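Local structure of Mgp-operon protein 3 (Mycoplasma pneumoniae, 6RJ1) at residues L733-Y738 with L775-T780; Q766-F771 with E843-L848; Y662-V667 with G757-T762. The protein is an extracellular, membrane-anchored adhesion protein (P40/P90) that probably acts together with adhesin P1 in attaching the bacterium to host cells. One frame throughout, in Å; residues are numbered along the deposited sequence.

Overall arrangement
All three contacts draw on the long connection between strands 723-732 and 779-786. Contact 1 ties its two ends together, contact 3 pins 757-762 to the start of helix 666-673, and contact 2 holds 766-771 against the loop before strand 851-857. Along the chain contact 3 opens first and closes before contact 2 opens; contact 1 interlocks with both. Its centre is about 11 Å from that of contact 2 and about 16 Å from that of contact 3; those two lie about 23 Å apart. F778 packs on F771, and L775 touches I760. A connection with little regular structure is thus held at several points, consistent with the propeller-like fold of MgpC adhesins.

Contact 1 of 3, residues L733-Y738 with L775-T780; sequences LPVPYY and LLNFGT
V735 and N777 mark the closest approach of two largely extended backbones, their CA atoms 5.2 Å apart, and no hydrogen bond runs directly from one main chain to the other. The side chain of N777 makes the link instead. Its ND2 donates to L733 O at 2.7 Å, with an N-H...O angle of 160°; the carbonyl oxygen lies in the plane of the amide, while the donor stands well above the plane of the L733 carbonyl, 50° out of it. With CG anti to the backbone N (chi1 -150°), the amide reaches across to L733 and its OD1 turns back to accept from F778 N at 2.9 Å. R806 N also donates to OD1, so both ends of the amide are held and its flip is fixed. Asparagine suits this buried place because one flat group offers a donor to one segment and an acceptor to its own.

L733 directly follows strand 723-732 of one sheet, and N777 comes shortly before strand 779-786 of another. The amide therefore joins the two ends of the connection between these sheets.

V735 supplies the apolar half. Its methyls spread over the opposing backbone: CG1 lies 3.4 Å from L776 O and 3.8 Å from N777 CB, while CG2 lies 3.4 Å from L775 O. A branched valine can cover two successive peptides in this way without adding a polar group. L733 sets its CG 3.8 Å from N777 ND2. L775 and L776 point their side chains away from this segment, L775 onto A672 and L673 of helix 666-673, and Q692 accepts from N777 N.

Contact 2 of 3, residues Q766-F771 with E843-L848; sequences QATDGF and ESAVDL
S844 meets T768 through its backbone carbonyl, which receives two links from that one residue. T768 OG1 donates to S844 O at 3.1 Å from above the carbonyl plane, its chi1 of 52° tucking the hydroxyl between the backbone N and the carbonyl carbon. A water accepts from T768 N at 2.8 Å and donates to S844 O at 3.2 Å, giving a second, bridged path between the same residues. The hydroxyl of S844 itself is engaged with G840 O and Y739 OH. A845, whose CB points away from 766-771, still has helical backbone angles.

V846 points its side chain to F867 and I891, as befits a buried valine, and leaves its carbonyl to face D769: D769 CA makes a CA-H...O contact with V846 O at 3.4 Å. The segment here is the link from strand 834-838 of one antiparallel sheet to strand 851-857 of the next, so the loop of D769 is fastened at the junction of the two sheets.

D847 lays its carboxylate against G770, OD1 3.4 Å from CA; the same oxygen is hydrogen-bonded to T849 OG1. Glycine fits opposite, having no side chain in the way and accepting a positive phi of 95°. L848 completes the contact: its N donates to D769 O at 3.1 Å (157°), while CD1 passes 4.1 Å from D769 OD2, an oxygen salt-bridged to R806. The leucine also packs on F867.

Contact 3 of 3, residues Y662-V667 with G757-T762; sequences YGDDGV and GVKIST
D664 grips S761 with both carboxylate oxygens. Its CG is anti to the backbone N (chi1 -171°), which carries the group to the turn of 760-762. There OD1 takes S761 N at 2.8 Å along an almost straight bond (176°), and OD2 takes the S761 hydroxyl OG at 2.7 Å, both on the syn side. Aspartate suits the place by answering amide and hydroxyl at once, and serine by offering both.

K759 passes over the carboxylate at a slant. Its CB lies 3.3 Å from D664 OD1, and the extended chain carries CD to 3.6 Å from D664 OD2, before a bend at chi4 (72°) brings NZ to S761 OG at 3.0 Å and into a longer salt bridge with D664 OD2 at 3.5 Å. The ammonium probably offsets the buried negative charge. I760 rests its CD1 by G663 O, 3.3 Å away, and packs on T668 and V669 behind.

Beside this grip, G666 CA makes a CA-H...O contact with V758 O at 3.3 Å. D665 turns away and accepts from V667 N through OD2, an N-cap that opens helix 666-673 directly after the inverse gamma turn centred on D664.

Contact 1 of 3, residues L733-Y738 with L775-T780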
# COMPACT_ATOMS: atom_id res chain seq x y z
N LEU A 733 -8.35 -6.66 -6.35
CA LEU A 733 -7.22 -6.95 -7.22
C LEU A 733 -6.29 -7.99 -6.57
O LEU A 733 -5.30 -7.63 -5.94
CB LEU A 733 -6.50 -5.61 -7.53
CG LEU A 733 -5.48 -5.58 -8.65
CD1 LEU A 733 -6.07 -6.06 -9.96
CD2 LEU A 733 -4.93 -4.18 -8.81
N PRO A 734 -6.63 -9.30 -6.68
CA PRO A 734 -5.79 -10.33 -6.06
C PRO A 734 -4.50 -10.61 -6.83
O PRO A 734 -4.41 -10.23 -7.99
CB PRO A 734 -6.71 -11.55 -6.07
CG PRO A 734 -7.55 -11.36 -7.26
CD PRO A 734 -7.79 -9.90 -7.37
N VAL A 735 -3.53 -11.32 -6.21
CA VAL A 735 -2.30 -11.74 -6.91
C VAL A 735 -2.66 -12.83 -7.92
O VAL A 735 -3.60 -13.60 -7.66
CB VAL A 735 -1.15 -12.24 -6.00
CG1 VAL A 735 -0.30 -11.10 -5.49
CG2 VAL A 735 -1.64 -13.14 -4.87
N PRO A 736 -1.92 -12.99 -9.05
CA PRO A 736 -2.23 -14.10 -9.95
C PRO A 736 -2.04 -15.42 -9.22
O PRO A 736 -1.04 -15.61 -8.53
CB PRO A 736 -1.20 -13.93 -11.07
CG PRO A 736 -0.75 -12.54 -10.98
CD PRO A 736 -0.76 -12.22 -9.53
N TYR A 737 -3.04 -16.31 -9.31
CA TYR A 737 -2.99 -17.63 -8.69
C TYR A 737 -1.85 -18.45 -9.27
O TYR A 737 -1.25 -19.25 -8.57
CB TYR A 737 -4.33 -18.38 -8.86
CG TYR A 737 -4.82 -18.46 -10.29
CD1 TYR A 737 -4.43 -19.50 -11.13
CD2 TYR A 737 -5.69 -17.50 -10.80
CE1 TYR A 737 -4.86 -19.56 -12.45
CE2 TYR A 737 -6.14 -17.56 -12.12
CZ TYR A 737 -5.72 -18.60 -12.94
OH TYR A 737 -6.16 -18.66 -14.24
N TYR A 738 -1.53 -18.20 -10.56
CA TYR A 738 -0.48 -18.90 -11.31
C TYR A 738 0.93 -18.46 -10.89
O TYR A 738 1.91 -18.99 -11.42
CB TYR A 738 -0.71 -18.80 -12.83
CG TYR A 738 -0.87 -17.40 -13.38
CD1 TYR A 738 0.24 -16.63 -13.71
CD2 TYR A 738 -2.13 -16.86 -13.62
CE1 TYR A 738 0.10 -15.34 -14.23
CE2 TYR A 738 -2.28 -15.58 -14.15
CZ TYR A 738 -1.16 -14.83 -14.47
OH TYR A 738 -1.30 -13.56 -14.96
N LEU A 775 1.49 -14.37 -2.23
CA LEU A 775 0.27 -14.14 -1.48
C LEU A 775 -0.19 -12.69 -1.48
O LEU A 775 -1.40 -12.44 -1.53
CB LEU A 775 0.57 -14.57 -0.02
CG LEU A 775 -0.47 -15.30 0.86
CD1 LEU A 775 -0.69 -14.56 2.15
CD2 LEU A 775 -1.77 -15.59 0.15
N LEU A 776 0.75 -11.74 -1.36
CA LEU A 776 0.44 -10.33 -1.23
C LEU A 776 0.62 -9.55 -2.50
O LEU A 776 1.65 -9.68 -3.16
CB LEU A 776 1.26 -9.69 -0.09
CG LEU A 776 1.39 -10.48 1.20
CD1 LEU A 776 2.48 -9.93 2.07
CD2 LEU A 776 0.07 -10.57 1.96
N ASN A 777 -0.38 -8.73 -2.83
CA ASN A 777 -0.31 -7.88 -4.01
C ASN A 777 0.45 -6.59 -3.70
O ASN A 777 0.53 -6.18 -2.54
CB ASN A 777 -1.68 -7.62 -4.63
CG ASN A 777 -1.62 -7.42 -6.12
OD1 ASN A 777 -0.56 -7.27 -6.73
ND2 ASN A 777 -2.76 -7.40 -6.76
N PHE A 778 1.03 -5.99 -4.72
CA PHE A 778 1.83 -4.78 -4.61
C PHE A 778 1.56 -3.91 -5.82
O PHE A 778 1.40 -4.42 -6.92
CB PHE A 778 3.32 -5.19 -4.48
CG PHE A 778 4.35 -4.13 -4.76
CD1 PHE A 778 4.76 -3.26 -3.76
CD2 PHE A 778 4.97 -4.05 -6.00
CE1 PHE A 778 5.75 -2.30 -4.01
CE2 PHE A 778 5.96 -3.10 -6.24
CZ PHE A 778 6.34 -2.23 -5.24
N GLY A 779 1.50 -2.60 -5.61
CA GLY A 779 1.24 -1.63 -6.66
C GLY A 779 2.26 -0.52 -6.64
O GLY A 779 2.59 0.00 -5.58
N THR A 780 2.77 -0.15 -7.82
CA THR A 780 3.81 0.86 -7.97
C THR A 780 3.70 1.64 -9.29
O THR A 780 3.12 1.15 -10.26
CB THR A 780 5.22 0.19 -7.82
OG1 THR A 780 6.24 1.17 -7.72
CG2 THR A 780 5.54 -0.78 -8.96

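Contact 2 of 3, residues Q766-F771 with E843-L848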
# COMPACT_ATOMS: atom_id res chain seq x y z
N GLN A 766 6.23 -19.51 -6.89
CA GLN A 766 7.01 -19.67 -8.12
C GLN A 766 7.17 -18.31 -8.83
O GLN A 766 7.60 -18.25 -9.99
CB GLN A 766 6.45 -20.79 -9.03
CG GLN A 766 5.13 -20.46 -9.73
CD GLN A 766 4.57 -21.59 -10.56
OE1 GLN A 766 5.12 -22.70 -10.62
NE2 GLN A 766 3.44 -21.34 -11.20
N ALA A 767 6.87 -17.21 -8.10
CA ALA A 767 6.97 -15.82 -8.55
C ALA A 767 8.43 -15.40 -8.77
O ALA A 767 9.31 -15.80 -8.01
CB ALA A 767 6.32 -14.91 -7.53
N THR A 768 8.67 -14.60 -9.81
CA THR A 768 10.00 -14.11 -10.17
C THR A 768 9.99 -12.57 -10.28
O THR A 768 10.88 -12.01 -10.92
CB THR A 768 10.48 -14.78 -11.47
OG1 THR A 768 9.48 -14.63 -12.48
CG2 THR A 768 10.84 -16.25 -11.28
N ASP A 769 9.00 -11.91 -9.67
CA ASP A 769 8.81 -10.46 -9.73
C ASP A 769 9.41 -9.69 -8.54
O ASP A 769 9.05 -8.54 -8.28
CB ASP A 769 7.33 -10.13 -9.93
CG ASP A 769 6.38 -10.56 -8.81
OD1 ASP A 769 6.75 -11.47 -8.03
OD2 ASP A 769 5.27 -10.00 -8.73
N GLY A 770 10.36 -10.33 -7.86
CA GLY A 770 11.08 -9.73 -6.74
C GLY A 770 10.55 -10.01 -5.35
O GLY A 770 11.01 -9.38 -4.39
N PHE A 771 9.60 -10.96 -5.21
CA PHE A 771 9.03 -11.31 -3.92
C PHE A 771 9.10 -12.80 -3.65
O PHE A 771 8.72 -13.58 -4.52
CB PHE A 771 7.57 -10.85 -3.83
CG PHE A 771 7.33 -9.37 -3.98
CD1 PHE A 771 7.52 -8.50 -2.91
CD2 PHE A 771 6.85 -8.84 -5.17
CE1 PHE A 771 7.25 -7.13 -3.03
CE2 PHE A 771 6.58 -7.47 -5.30
CZ PHE A 771 6.77 -6.63 -4.23
N GLU A 843 7.69 -10.00 -18.61
CA GLU A 843 7.47 -8.86 -17.72
C GLU A 843 7.21 -9.31 -16.29
O GLU A 843 7.39 -8.51 -15.37
CB GLU A 843 6.38 -7.89 -18.23
CG GLU A 843 5.40 -8.48 -19.24
CD GLU A 843 5.81 -8.56 -20.70
OE1 GLU A 843 5.10 -9.25 -21.46
OE2 GLU A 843 6.82 -7.94 -21.09
N SER A 844 6.84 -10.58 -16.09
CA SER A 844 6.63 -11.21 -14.78
C SER A 844 8.00 -11.54 -14.17
O SER A 844 8.08 -11.86 -12.99
CB SER A 844 5.81 -12.49 -14.92
OG SER A 844 4.48 -12.23 -15.32
N ALA A 845 9.06 -11.47 -14.98
CA ALA A 845 10.44 -11.74 -14.59
C ALA A 845 11.11 -10.48 -14.03
O ALA A 845 12.16 -10.57 -13.40
CB ALA A 845 11.23 -12.26 -15.79
N VAL A 846 10.48 -9.30 -14.27
CA VAL A 846 10.93 -7.97 -13.83
C VAL A 846 10.62 -7.78 -12.34
O VAL A 846 9.48 -7.99 -11.92
CB VAL A 846 10.27 -6.85 -14.69
CG1 VAL A 846 10.69 -5.46 -14.23
CG2 VAL A 846 10.55 -7.04 -16.17
N ASP A 847 11.63 -7.32 -11.57
CA ASP A 847 11.51 -7.01 -10.13
C ASP A 847 10.76 -5.70 -9.99
O ASP A 847 11.30 -4.64 -10.30
CB ASP A 847 12.91 -6.89 -9.50
CG ASP A 847 12.94 -7.00 -7.99
OD1 ASP A 847 12.00 -6.49 -7.34
OD2 ASP A 847 13.91 -7.58 -7.46
N LEU A 848 9.51 -5.76 -9.52
CA LEU A 848 8.67 -4.58 -9.37
C LEU A 848 9.11 -3.63 -8.24
O LEU A 848 8.69 -2.47 -8.21
CB LEU A 848 7.18 -4.95 -9.21
CG LEU A 848 6.51 -5.66 -10.39
CD1 LEU A 848 5.09 -6.09 -10.03
CD2 LEU A 848 6.52 -4.79 -11.66
O HOH W 1 6.36 -13.87 -11.22

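Contact 3 of 3, residues Y662-V667 with G757-T762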
# COMPACT_ATOMS: atom_id res chain seq x y z
N TYR A 662 -4.64 -13.22 8.27
CA TYR A 662 -3.44 -14.00 8.02
C TYR A 662 -3.66 -15.44 8.46
O TYR A 662 -2.69 -16.19 8.60
CB TYR A 662 -2.26 -13.40 8.79
CG TYR A 662 -1.64 -12.18 8.14
CD1 TYR A 662 -1.09 -12.25 6.86
CD2 TYR A 662 -1.50 -10.99 8.84
CE1 TYR A 662 -0.45 -11.16 6.28
CE2 TYR A 662 -0.85 -9.89 8.28
CZ TYR A 662 -0.33 -9.98 7.00
OH TYR A 662 0.30 -8.90 6.44
N GLY A 663 -4.93 -15.80 8.70
CA GLY A 663 -5.33 -17.13 9.14
C GLY A 663 -4.90 -18.19 8.16
O GLY A 663 -5.30 -18.17 7.00
N ASP A 664 -4.03 -19.09 8.62
CA ASP A 664 -3.43 -20.19 7.86
C ASP A 664 -4.51 -21.23 7.49
O ASP A 664 -4.64 -22.27 8.12
CB ASP A 664 -2.27 -20.80 8.65
CG ASP A 664 -1.44 -21.80 7.90
OD1 ASP A 664 -1.31 -21.65 6.66
OD2 ASP A 664 -0.92 -22.74 8.54
N ASP A 665 -5.30 -20.89 6.47
CA ASP A 665 -6.43 -21.68 5.98
C ASP A 665 -6.57 -21.51 4.45
O ASP A 665 -5.95 -20.62 3.85
CB ASP A 665 -7.72 -21.22 6.69
CG ASP A 665 -8.89 -22.18 6.55
OD1 ASP A 665 -8.87 -23.25 7.21
OD2 ASP A 665 -9.82 -21.87 5.77
N GLY A 666 -7.39 -22.37 3.86
CA GLY A 666 -7.69 -22.35 2.43
C GLY A 666 -8.45 -21.13 1.97
O GLY A 666 -8.16 -20.61 0.89
N VAL A 667 -9.42 -20.65 2.77
CA VAL A 667 -10.27 -19.51 2.42
C VAL A 667 -9.41 -18.24 2.18
O VAL A 667 -9.61 -17.57 1.17
CB VAL A 667 -11.45 -19.29 3.41
CG1 VAL A 667 -10.98 -18.88 4.80
CG2 VAL A 667 -12.46 -18.29 2.86
N GLY A 757 -5.50 -30.31 1.99
CA GLY A 757 -5.91 -28.92 1.84
C GLY A 757 -4.74 -27.95 1.81
O GLY A 757 -3.77 -28.12 2.57
N VAL A 758 -4.81 -26.94 0.93
CA VAL A 758 -3.74 -25.94 0.82
C VAL A 758 -4.08 -24.71 1.64
O VAL A 758 -5.09 -24.05 1.40
CB VAL A 758 -3.29 -25.60 -0.64
CG1 VAL A 758 -2.23 -24.49 -0.67
CG2 VAL A 758 -2.78 -26.84 -1.38
N LYS A 759 -3.21 -24.42 2.62
CA LYS A 759 -3.26 -23.25 3.48
C LYS A 759 -2.06 -22.34 3.12
O LYS A 759 -1.35 -22.63 2.16
CB LYS A 759 -3.32 -23.65 4.96
CG LYS A 759 -2.47 -24.84 5.39
CD LYS A 759 -2.85 -25.26 6.81
CE LYS A 759 -2.09 -26.45 7.32
NZ LYS A 759 -0.67 -26.12 7.62
N ILE A 760 -1.89 -21.21 3.81
CA ILE A 760 -0.82 -20.25 3.53
C ILE A 760 0.57 -20.89 3.69
O ILE A 760 1.41 -20.78 2.79
CB ILE A 760 -0.97 -18.93 4.34
CG1 ILE A 760 -2.39 -18.33 4.24
CG2 ILE A 760 0.09 -17.90 3.93
CD1 ILE A 760 -2.68 -17.23 5.24
N SER A 761 0.79 -21.58 4.83
CA SER A 761 2.05 -22.23 5.15
C SER A 761 2.46 -23.31 4.14
O SER A 761 3.66 -23.51 3.96
CB SER A 761 2.03 -22.78 6.57
OG SER A 761 0.93 -23.67 6.77
N THR A 762 1.49 -23.96 3.46
CA THR A 762 1.80 -25.02 2.47
C THR A 762 1.87 -24.48 1.03
O THR A 762 2.36 -25.19 0.14
CB THR A 762 0.86 -26.22 2.61
OG1 THR A 762 -0.47 -25.83 2.29
CG2 THR A 762 0.92 -26.85 3.99